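Local coordinates for protein yeast glycogen phosphorylase (Saccharomyces cerevisiae, PDB 1YGP) that belongs to the carbohydrate phosphorylases of the GT-B clan and carries a pyridoxal-5'-phosphate in a pocket of its fold, at residues A530-E535 and K561-K566. Numbering follows the deposited sequence.
Sequences AKLISE and KEFLKK
Leu532 reaches from helix 527-536 to the start of helix 562-584 and meets Phe563 and Lys566, one helical turn apart. The bond to CB already points at helix 562-584, and CG lies anti to the backbone N (chi1 -178°), which carries both methyls across. Leu532 CD1 lies 4.0 Å from Lys566 CB, with CG of the same lysine slightly farther. More loosely, Leu532 CD1 approaches Phe563 CE1 obliquely, at 4.5 Å. Leu532 CD2 comes to 4.1 Å from the backbone C of Lys566. The leucine and lysine side chains cross at about a right angle. Of the Lys566 side chain, CB and CG face Leu532; beyond them it bends back over its own helix, and NZ makes a weak hydrogen bond to Glu562 O, 3.3 Å away. Around this point, Leu532 also packs on Trp567 and Val570, while Phe563 meets the Trp567 ring and touches Val850 of helix 842-856. The contact thus joins two helices linked by a long, largely non-helical connection. No hydrogen bond spans it: it rests on loose van der Waals packing of the Leu532 methyls against the aliphatic root of Lys566, with the Phe563 ring just beyond and the ammonium group turned away from the apolar seam.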
loop_
_atom_site.group_PDB
_atom_site.type_symbol
_atom_site.label_atom_id
_atom_site.label_comp_id
_atom_site.label_asym_id
_atom_site.label_seq_id
_atom_site.Cartn_x
_atom_site.Cartn_y
_atom_site.Cartn_z
ATOM N N ALA A 530 -23.085 16.662 -26.203
ATOM C CA ALA A 530 -22.411 15.847 -27.214
ATOM C C ALA A 530 -23.387 15.067 -28.090
ATOM O O ALA A 530 -23.151 14.860 -29.287
ATOM C CB ALA A 530 -21.484 14.845 -26.566
ATOM N N LYS A 531 -24.522 14.660 -27.512
ATOM C CA LYS A 531 -25.569 13.981 -28.247
ATOM C C LYS A 531 -26.240 15.033 -29.125
ATOM O O LYS A 531 -26.366 14.771 -30.322
ATOM C CB LYS A 531 -26.621 13.371 -27.304
ATOM N N LEU A 532 -26.597 16.237 -28.636
ATOM C CA LEU A 532 -27.266 17.265 -29.426
ATOM C C LEU A 532 -26.529 17.572 -30.703
ATOM O O LEU A 532 -27.162 17.605 -31.756
ATOM C CB LEU A 532 -27.413 18.589 -28.660
ATOM C CG LEU A 532 -28.125 19.811 -29.295
ATOM C CD1 LEU A 532 -29.500 19.451 -29.826
ATOM C CD2 LEU A 532 -28.326 20.867 -28.230
ATOM N N ILE A 533 -25.209 17.760 -30.601
ATOM C CA ILE A 533 -24.343 18.032 -31.743
ATOM C C ILE A 533 -24.317 16.819 -32.661
ATOM O O ILE A 533 -24.478 16.979 -33.872
ATOM C CB ILE A 533 -22.937 18.386 -31.209
ATOM C CG1 ILE A 533 -23.010 19.757 -30.610
ATOM C CG2 ILE A 533 -21.881 18.386 -32.293
ATOM C CD1 ILE A 533 -21.721 20.141 -29.879
ATOM N N SER A 534 -24.159 15.595 -32.150
ATOM C CA SER A 534 -24.131 14.427 -33.018
ATOM C C SER A 534 -25.473 14.276 -33.714
ATOM O O SER A 534 -25.537 13.777 -34.838
ATOM C CB SER A 534 -23.867 13.154 -32.236
ATOM N N GLU A 535 -26.550 14.736 -33.089
ATOM C CA GLU A 535 -27.866 14.744 -33.688
ATOM C C GLU A 535 -27.938 15.846 -34.743
ATOM O O GLU A 535 -28.095 15.540 -35.924
ATOM C CB GLU A 535 -28.904 15.004 -32.627
ATOM C CG GLU A 535 -30.004 13.974 -32.588
ATOM C CD GLU A 535 -30.331 13.576 -31.156
ATOM O OE1 GLU A 535 -30.877 14.386 -30.400
ATOM O OE2 GLU A 535 -30.014 12.445 -30.794
ATOM N N LYS A 561 -35.185 28.890 -33.529
ATOM C CA LYS A 561 -35.995 28.553 -32.369
ATOM C C LYS A 561 -36.039 27.171 -31.719
ATOM O O LYS A 561 -35.732 27.079 -30.527
ATOM C CB LYS A 561 -37.433 28.950 -32.683
ATOM N N GLU A 562 -36.380 26.077 -32.409
ATOM C CA GLU A 562 -36.416 24.763 -31.772
ATOM C C GLU A 562 -35.013 24.357 -31.308
ATOM O O GLU A 562 -34.829 23.829 -30.206
ATOM C CB GLU A 562 -36.924 23.710 -32.747
ATOM N N PHE A 563 -34.000 24.694 -32.122
ATOM C CA PHE A 563 -32.614 24.397 -31.805
ATOM C C PHE A 563 -32.240 25.131 -30.535
ATOM O O PHE A 563 -31.752 24.507 -29.592
ATOM C CB PHE A 563 -31.684 24.847 -32.923
ATOM C CG PHE A 563 -30.232 24.471 -32.688
ATOM C CD1 PHE A 563 -29.832 23.148 -32.802
ATOM C CD2 PHE A 563 -29.304 25.460 -32.370
ATOM C CE1 PHE A 563 -28.501 22.821 -32.599
ATOM C CE2 PHE A 563 -27.972 25.116 -32.169
ATOM C CZ PHE A 563 -27.572 23.795 -32.285
ATOM N N LEU A 564 -32.501 26.441 -30.486
ATOM C CA LEU A 564 -32.215 27.211 -29.294
ATOM C C LEU A 564 -32.954 26.648 -28.089
ATOM O O LEU A 564 -32.374 26.568 -26.999
ATOM C CB LEU A 564 -32.591 28.668 -29.557
ATOM C CG LEU A 564 -31.465 29.689 -29.835
ATOM C CD1 LEU A 564 -30.255 29.062 -30.512
ATOM C CD2 LEU A 564 -32.020 30.761 -30.746
ATOM N N LYS A 565 -34.188 26.161 -28.245
ATOM C CA LYS A 565 -34.902 25.579 -27.120
ATOM C C LYS A 565 -34.140 24.358 -26.629
ATOM O O LYS A 565 -33.918 24.179 -25.425
ATOM C CB LYS A 565 -36.294 25.129 -27.518
ATOM N N LYS A 566 -33.650 23.575 -27.592
ATOM C CA LYS A 566 -32.912 22.371 -27.315
ATOM C C LYS A 566 -31.620 22.668 -26.562
ATOM O O LYS A 566 -31.315 22.053 -25.527
ATOM C CB LYS A 566 -32.641 21.706 -28.636
ATOM C CG LYS A 566 -33.451 20.450 -28.832
ATOM C CD LYS A 566 -34.926 20.757 -28.975
ATOM C CE LYS A 566 -35.445 20.158 -30.267
ATOM N NZ LYS A 566 -34.787 20.764 -31.409
#